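Local coordinates for protein phytoene synthase (Enterococcus hirae, PDB 5IYS) that probably joins two farnesyl diphosphate molecules head to head into a 30-carbon carotenoid precursor, as dehydrosqualene synthases do, using magnesium ions, at residues 68-71 with 72-76; 221-224 with 225-228; 276-279 with 280-283. All coordinates share one frame; numbering follows the deposited sequence.

Interaction 1. Residues 68-71 with 72-76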
loop_
_atom_site.group_PDB
_atom_site.type_symbol
_atom_site.label_atom_id
_atom_site.label_comp_id
_atom_site.label_asym_id
_atom_site.label_seq_id
_atom_site.Cartn_x
_atom_site.Cartn_y
_atom_site.Cartn_z
ATOM N N LEU A 68 -10.792 -4.384 15.719
ATOM C CA LEU A 68 -9.474 -3.771 15.569
ATOM C C LEU A 68 -8.749 -3.770 16.905
ATOM O O LEU A 68 -7.560 -4.067 16.949
ATOM C CB LEU A 68 -9.549 -2.367 14.956
ATOM C CG LEU A 68 -8.233 -1.727 14.493
ATOM C CD1 LEU A 68 -7.567 -2.553 13.407
ATOM C CD2 LEU A 68 -8.471 -0.303 13.990
ATOM N N ARG A 69 -9.496 -3.626 18.000
ATOM C CA ARG A 69 -8.935 -3.832 19.343
ATOM C C ARG A 69 -8.369 -5.225 19.616
ATOM O O ARG A 69 -7.355 -5.364 20.303
ATOM C CB ARG A 69 -9.965 -3.494 20.431
ATOM C CG ARG A 69 -10.090 -1.992 20.690
ATOM C CD ARG A 69 -10.964 -1.664 21.904
ATOM N NE ARG A 69 -12.354 -2.089 21.753
ATOM C CZ ARG A 69 -13.315 -1.350 21.204
ATOM N NH1 ARG A 69 -13.051 -0.134 20.740
ATOM N NH2 ARG A 69 -14.551 -1.825 21.123
ATOM N N GLN A 70 -9.119 -6.258 19.248
ATOM C CA GLN A 70 -8.624 -7.621 19.374
ATOM C C GLN A 70 -7.308 -7.814 18.609
ATOM O O GLN A 70 -6.444 -8.582 19.024
ATOM C CB GLN A 70 -9.629 -8.610 18.797
ATOM C CG GLN A 70 -9.045 -10.014 18.804
ATOM C CD GLN A 70 -9.940 -11.062 18.175
ATOM O OE1 GLN A 70 -10.804 -10.749 17.349
ATOM N NE2 GLN A 70 -9.704 -12.329 18.535
ATOM N N LEU A 71 -7.257 -7.251 17.408
ATOM C CA LEU A 71 -6.078 -7.339 16.555
ATOM C C LEU A 71 -4.918 -6.638 17.259
ATOM O O LEU A 71 -3.790 -7.124 17.238
ATOM C CB LEU A 71 -6.362 -6.733 15.166
ATOM C CG LEU A 71 -5.262 -6.843 14.113
ATOM C CD1 LEU A 71 -4.884 -8.309 13.950
ATOM C CD2 LEU A 71 -5.682 -6.278 12.761
ATOM N N GLU A 72 -5.204 -5.534 17.939
ATOM C CA GLU A 72 -4.148 -4.796 18.645
ATOM C C GLU A 72 -3.636 -5.619 19.821
ATOM O O GLU A 72 -2.452 -5.580 20.145
ATOM C CB GLU A 72 -4.657 -3.448 19.179
ATOM C CG GLU A 72 -5.106 -2.421 18.126
ATOM C CD GLU A 72 -6.005 -1.302 18.680
ATOM O OE1 GLU A 72 -5.689 -0.746 19.758
ATOM O OE2 GLU A 72 -7.016 -0.943 18.029
ATOM N N ARG A 73 -4.529 -6.368 20.464
ATOM C CA ARG A 73 -4.123 -7.174 21.602
ATOM C C ARG A 73 -3.244 -8.336 21.166
ATOM O O ARG A 73 -2.331 -8.725 21.890
ATOM C CB ARG A 73 -5.345 -7.741 22.330
ATOM C CG ARG A 73 -4.971 -8.788 23.378
ATOM C CD ARG A 73 -6.182 -9.277 24.167
ATOM N NE ARG A 73 -6.927 -10.339 23.487
ATOM C CZ ARG A 73 -8.208 -10.251 23.123
ATOM N NH1 ARG A 73 -8.892 -9.133 23.336
ATOM N NH2 ARG A 73 -8.811 -11.282 22.549
ATOM N N GLN A 74 -3.574 -8.927 20.020
ATOM C CA GLN A 74 -2.753 -9.983 19.441
ATOM C C GLN A 74 -1.347 -9.495 19.079
ATOM O O GLN A 74 -0.354 -10.173 19.342
ATOM C CB GLN A 74 -3.448 -10.530 18.206
ATOM C CG GLN A 74 -4.674 -11.312 18.586
ATOM C CD GLN A 74 -5.452 -11.748 17.379
ATOM O OE1 GLN A 74 -5.396 -11.119 16.329
ATOM N NE2 GLN A 74 -6.260 -12.793 17.547
ATOM N N LEU A 75 -1.275 -8.272 18.580
ATOM C CA LEU A 75 0.012 -7.707 18.179
ATOM C C LEU A 75 0.846 -7.419 19.436
ATOM O O LEU A 75 2.060 -7.650 19.453
ATOM C CB LEU A 75 -0.236 -6.403 17.402
ATOM C CG LEU A 75 1.030 -5.615 17.023
ATOM C CD1 LEU A 75 2.023 -6.466 16.277
ATOM C CD2 LEU A 75 0.556 -4.363 16.202
ATOM N N LEU A 76 0.210 -6.904 20.491
ATOM C CA LEU A 76 0.933 -6.676 21.736
ATOM C C LEU A 76 1.489 -7.994 22.258
ATOM O O LEU A 76 2.632 -8.050 22.713
ATOM C CB LEU A 76 0.074 -6.004 22.821
ATOM C CG LEU A 76 -0.259 -4.517 22.604
ATOM C CD1 LEU A 76 -1.484 -4.098 23.424
ATOM C CD2 LEU A 76 0.932 -3.588 22.909
#
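E72 folds back along L68 and R69, one turn earlier on the amphipathic helix 65-80 of this all-helical squalene/phytoene synthase fold. Four i to i+4 backbone bonds carry the turn, from E72 N to L68 O (2.9 Å) through to L75 N with L71 O.

Among the polar groups, R69 and E72 have opposite charges, but R69 NE lies 6.6 Å from E72 OE2, too far for a salt bridge; OE1 has at most a long, weak ion pair with R114. Q70 NE2 comes 3.6 Å from Q74 NE2, the amide planes 40° apart, and Q70 CA sits over one face of the R73 guanidinium. With CG beside its backbone N (chi1 -70°), Q74 runs back over the Q70 carbonyl, CG 3.3 Å from Q70 O, and its OE1 accepts a hydrogen bond from W89 NE1.

The remaining contacts are van der Waals. E72 OE2 lies 3.8 Å from L68 CG; glutamate suits this border, its methylenes lying over the helix backbone while its carboxylate extends to the partly exposed side. L68, L71 and L75 are buried leucines that pack on neighbouring helices: L68 and L71 on helix 39-60, L75 on helix 104-116. L71 CD1 rests 3.7 Å from Q74 OE1.

Interaction 2. Residues 221-224 with 225-228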
loop_
_atom_site.group_PDB
_atom_site.type_symbol
_atom_site.label_atom_id
_atom_site.label_comp_id
_atom_site.label_asym_id
_atom_site.label_seq_id
_atom_site.Cartn_x
_atom_site.Cartn_y
_atom_site.Cartn_z
ATOM N N GLU A 221 4.026 11.181 -8.424
ATOM C CA GLU A 221 5.000 10.780 -9.444
ATOM C C GLU A 221 6.437 11.106 -9.048
ATOM O O GLU A 221 7.355 10.295 -9.214
ATOM C CB GLU A 221 4.663 11.447 -10.792
ATOM C CG GLU A 221 3.592 10.706 -11.552
ATOM C CD GLU A 221 3.024 11.492 -12.722
ATOM O OE1 GLU A 221 3.276 12.707 -12.806
ATOM O OE2 GLU A 221 2.331 10.881 -13.563
ATOM N N ASN A 222 6.614 12.267 -8.433
ATOM C CA ASN A 222 7.894 12.628 -7.829
ATOM C C ASN A 222 8.318 11.675 -6.731
ATOM O O ASN A 222 9.487 11.286 -6.647
ATOM C CB ASN A 222 7.815 14.040 -7.227
ATOM C CG ASN A 222 7.784 15.130 -8.290
ATOM O OD1 ASN A 222 7.535 16.298 -7.982
ATOM N ND2 ASN A 222 8.065 14.764 -9.534
ATOM N N LEU A 223 7.365 11.279 -5.894
ATOM C CA LEU A 223 7.687 10.317 -4.843
ATOM C C LEU A 223 8.056 8.928 -5.349
ATOM O O LEU A 223 8.929 8.289 -4.754
ATOM C CB LEU A 223 6.559 10.216 -3.821
ATOM C CG LEU A 223 6.264 11.502 -3.047
ATOM C CD1 LEU A 223 4.884 11.343 -2.396
ATOM C CD2 LEU A 223 7.323 11.695 -1.982
ATOM N N TYR A 224 7.354 8.433 -6.378
ATOM C CA TYR A 224 7.723 7.185 -7.018
ATOM C C TYR A 224 9.181 7.308 -7.446
ATOM O O TYR A 224 10.021 6.461 -7.123
ATOM C CB TYR A 224 6.810 6.884 -8.227
ATOM C CG TYR A 224 5.465 6.251 -7.875
ATOM C CD1 TYR A 224 5.382 4.950 -7.357
ATOM C CD2 TYR A 224 4.287 6.893 -8.200
ATOM C CE1 TYR A 224 4.144 4.349 -7.100
ATOM C CE2 TYR A 224 3.049 6.324 -7.907
ATOM C CZ TYR A 224 2.984 5.053 -7.375
ATOM O OH TYR A 224 1.733 4.475 -7.166
ATOM N N GLU A 225 9.457 8.313 -8.258
ATOM C CA GLU A 225 10.815 8.501 -8.770
ATOM C C GLU A 225 11.881 8.618 -7.680
ATOM O O GLU A 225 12.922 7.968 -7.772
ATOM C CB GLU A 225 10.885 9.670 -9.753
ATOM C CG GLU A 225 10.448 9.303 -11.180
ATOM C CD GLU A 225 11.424 8.359 -11.886
ATOM O OE1 GLU A 225 12.645 8.481 -11.641
ATOM O OE2 GLU A 225 10.978 7.469 -12.654
ATOM N N GLU A 226 11.629 9.424 -6.654
ATOM C CA GLU A 226 12.519 9.497 -5.512
ATOM C C GLU A 226 12.743 8.157 -4.821
ATOM O O GLU A 226 13.867 7.825 -4.462
ATOM C CB GLU A 226 12.086 10.566 -4.505
ATOM C CG GLU A 226 12.095 12.004 -5.041
ATOM C CD GLU A 226 11.291 12.945 -4.163
ATOM O OE1 GLU A 226 11.296 12.726 -2.937
ATOM O OE2 GLU A 226 10.641 13.878 -4.699
ATOM N N SER A 227 11.693 7.358 -4.689
ATOM C CA SER A 227 11.813 6.107 -3.931
ATOM C C SER A 227 12.716 5.117 -4.650
ATOM O O SER A 227 13.293 4.230 -4.008
ATOM C CB SER A 227 10.432 5.461 -3.684
ATOM O OG SER A 227 9.930 4.853 -4.878
ATOM N N PHE A 228 12.788 5.235 -5.974
ATOM C CA PHE A 228 13.602 4.334 -6.800
ATOM C C PHE A 228 15.109 4.477 -6.529
ATOM O O PHE A 228 15.890 3.589 -6.864
ATOM C CB PHE A 228 13.329 4.539 -8.302
ATOM C CG PHE A 228 11.903 4.254 -8.726
ATOM C CD1 PHE A 228 11.018 3.588 -7.883
ATOM C CD2 PHE A 228 11.432 4.722 -9.958
ATOM C CE1 PHE A 228 9.736 3.251 -8.309
ATOM C CE2 PHE A 228 10.141 4.411 -10.394
ATOM C CZ PHE A 228 9.280 3.703 -9.557
#
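F228 lays one face of its ring over the backbone carbonyl of Y224, with Y224 O 3.1 Å above the ring plane and over its centre. The ring gets there because CG of F228 stands beside its own backbone N (chi1 -62°), which turns it back along the helix 207-227. Its far end also reaches the tyrosine side chain, CZ lying 4.2 Å from Y224 CB. Phenylalanine suits this buried position through its apolar packing: it rests on A246 and R250 of helix 236-258, and its ring meets that of F231.

Two hydrogen bonds grip the Y224 oxygen. F228 N donates to Y224 O at 3.2 Å, and the hydroxyl of S227 donates to it at 2.8 Å, approaching at a C=O...donor angle of 126°. S227 holds OG between its backbone N and carbonyl carbon (chi1 75°), a rotamer that here points OG at Y224 O, three residues back. S227 N adds a weak bond to this oxygen, its main partner being L223 O.

Y224 itself points into the fold, packing on L161 and A164 of helix 155-172 and ending in a hydrogen bond to T168, so a tyrosine can be buried without stranding its hydroxyl. Along the outer side, E226 runs extended over the N222 carbonyl, with CG 3.1 Å from N222 O, and carries its carboxylate to a salt bridge with K160.

One carbonyl therefore has amide and hydroxyl donors and an aromatic face beside it; its polarity is met by the hydrogen bonds, since the electron-rich ring face would offer little attraction to an oxygen.

Interaction 3. Residues 276-279 with 280-283; sequences VQLL and KEVK
The backbone from 276 to 283 is regular alpha helix, each carbonyl of V276, Q277, L278 and L279 accepting from the amide four residues on, with V282 N to L278 O the shortest of the four at 2.7 Å. All of it belongs to helix 272-287, near the end of the chain, where L279, V282 and K283 meet helix 236-258.

K280 runs beside V276 in the same direction. The lysine is extended from its backbone and bends only at its last torsion (chi4 80°), which brings NZ to 3.5 Å from V276 CG1. Lysine serves well here because its methylenes can follow the helix while the ammonium group stays at the exposed surface; beta-branched valine offers a methyl beside it.

L278 and E281 meet three residues apart and at a slant. CD2 of the leucine comes 3.7 Å from E281 OE1, and CG of the glutamate passes over the helix at 3.5 Å from Q277 O. The other carboxylate oxygen, OE2, forms a salt bridge with R274, whose NH1 also donates to Q277 OE1, so one arginine, three residues before Q277 and seven before E281, serves both.

On the packed side, V282 lies on Q240 and F247 of helix 236-258, and its CG2 approaches L278 O at 3.4 Å. L279 touches S244 of the same helix, and its carbonyl oxygen receives a hydrogen bond from Q240 besides the one from K283 N.

The side chains of 276-283 thus meet one another through weak van der Waals contacts, methyl against ammonium or carboxylate, while the stronger electrostatic attraction comes from R274, which probably draws the E281 carboxylate back along the helix.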
loop_
_atom_site.group_PDB
_atom_site.type_symbol
_atom_site.label_atom_id
_atom_site.label_comp_id
_atom_site.label_asym_id
_atom_site.label_seq_id
_atom_site.Cartn_x
_atom_site.Cartn_y
_atom_site.Cartn_z
ATOM N N VAL A 276 1.693 -7.136 -18.089
ATOM C CA VAL A 276 2.800 -7.902 -18.679
ATOM C C VAL A 276 3.759 -6.958 -19.377
ATOM O O VAL A 276 4.979 -7.084 -19.252
ATOM C CB VAL A 276 2.287 -8.981 -19.685
ATOM C CG1 VAL A 276 3.481 -9.554 -20.518
ATOM C CG2 VAL A 276 1.619 -10.112 -18.899
ATOM N N GLN A 277 3.209 -5.969 -20.068
ATOM C CA GLN A 277 4.045 -4.961 -20.697
ATOM C C GLN A 277 4.916 -4.265 -19.664
ATOM O O GLN A 277 6.098 -3.993 -19.897
ATOM C CB GLN A 277 3.182 -3.900 -21.387
ATOM C CG GLN A 277 2.611 -4.368 -22.694
ATOM C CD GLN A 277 1.887 -3.247 -23.407
ATOM O OE1 GLN A 277 1.067 -2.553 -22.803
ATOM N NE2 GLN A 277 2.167 -3.083 -24.701
ATOM N N LEU A 278 4.309 -3.939 -18.533
ATOM C CA LEU A 278 5.034 -3.262 -17.465
ATOM C C LEU A 278 6.152 -4.108 -16.837
ATOM O O LEU A 278 7.253 -3.601 -16.551
ATOM C CB LEU A 278 4.046 -2.742 -16.395
ATOM C CG LEU A 278 3.286 -1.473 -16.825
ATOM C CD1 LEU A 278 1.989 -1.186 -16.051
ATOM C CD2 LEU A 278 4.159 -0.250 -16.795
ATOM N N LEU A 279 5.906 -5.405 -16.671
ATOM C CA LEU A 279 6.976 -6.298 -16.182
ATOM C C LEU A 279 8.193 -6.264 -17.109
ATOM O O LEU A 279 9.339 -6.315 -16.649
ATOM C CB LEU A 279 6.490 -7.730 -16.011
ATOM C CG LEU A 279 5.297 -8.018 -15.091
ATOM C CD1 LEU A 279 4.959 -9.504 -15.010
ATOM C CD2 LEU A 279 5.404 -7.399 -13.699
ATOM N N LYS A 280 7.942 -6.259 -18.417
ATOM C CA LYS A 280 9.032 -6.186 -19.379
ATOM C C LYS A 280 9.704 -4.822 -19.309
ATOM O O LYS A 280 10.929 -4.747 -19.396
ATOM C CB LYS A 280 8.539 -6.428 -20.812
ATOM C CG LYS A 280 8.098 -7.885 -21.070
ATOM C CD LYS A 280 7.652 -8.084 -22.514
ATOM C CE LYS A 280 7.656 -9.575 -22.828
ATOM N NZ LYS A 280 6.411 -10.121 -22.265
ATOM N N GLU A 281 8.923 -3.742 -19.223
ATOM C CA GLU A 281 9.533 -2.436 -19.017
ATOM C C GLU A 281 10.401 -2.413 -17.778
ATOM O O GLU A 281 11.384 -1.683 -17.738
ATOM C CB GLU A 281 8.520 -1.302 -18.876
ATOM C CG GLU A 281 7.793 -0.940 -20.142
ATOM C CD GLU A 281 6.740 0.129 -19.914
ATOM O OE1 GLU A 281 6.923 0.972 -19.006
ATOM O OE2 GLU A 281 5.718 0.101 -20.635
ATOM N N VAL A 282 9.908 -3.020 -16.703
ATOM C CA VAL A 282 10.631 -3.027 -15.442
ATOM C C VAL A 282 11.951 -3.755 -15.633
ATOM O O VAL A 282 13.001 -3.243 -15.242
ATOM C CB VAL A 282 9.758 -3.651 -14.323
ATOM C CG1 VAL A 282 10.597 -4.297 -13.221
ATOM C CG2 VAL A 282 8.826 -2.569 -13.776
ATOM N N LYS A 283 11.907 -4.866 -16.366
ATOM C CA LYS A 283 13.114 -5.647 -16.585
ATOM C C LYS A 283 14.137 -4.831 -17.396
ATOM O O LYS A 283 15.322 -4.856 -17.060
ATOM C CB LYS A 283 12.803 -6.979 -17.260
ATOM C CG LYS A 283 14.031 -7.860 -17.456
ATOM C CD LYS A 283 13.662 -9.253 -17.919
ATOM C CE LYS A 283 13.344 -9.261 -19.401
ATOM N NZ LYS A 283 13.377 -10.638 -19.997
#

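In the fold
All three are contacts between successive turns of one helix, set in series along the chain. Interaction 1 lies across the chain's centre from the others, its centre 33 Å from that of interaction 2 and 39 Å from that of interaction 3. Interactions 2 and 3 are closer, 18 Å between centres and about 8 Å between nearest atoms, and both pack on helix 236-258. The substrate-analogue pocket lies between interactions 1 and 2: the side chains of L71 and S227 are about 10 Å and 7 Å from bound thiodiphosphate ligand. Side chain to side chain, L68 is about 8 Å from magnesium-binding D56, and Y224 about 8 Å from N169, in the second metal-binding region. Interaction 3 is more remote, the side chain of L278 lying about 13 Å from ligand.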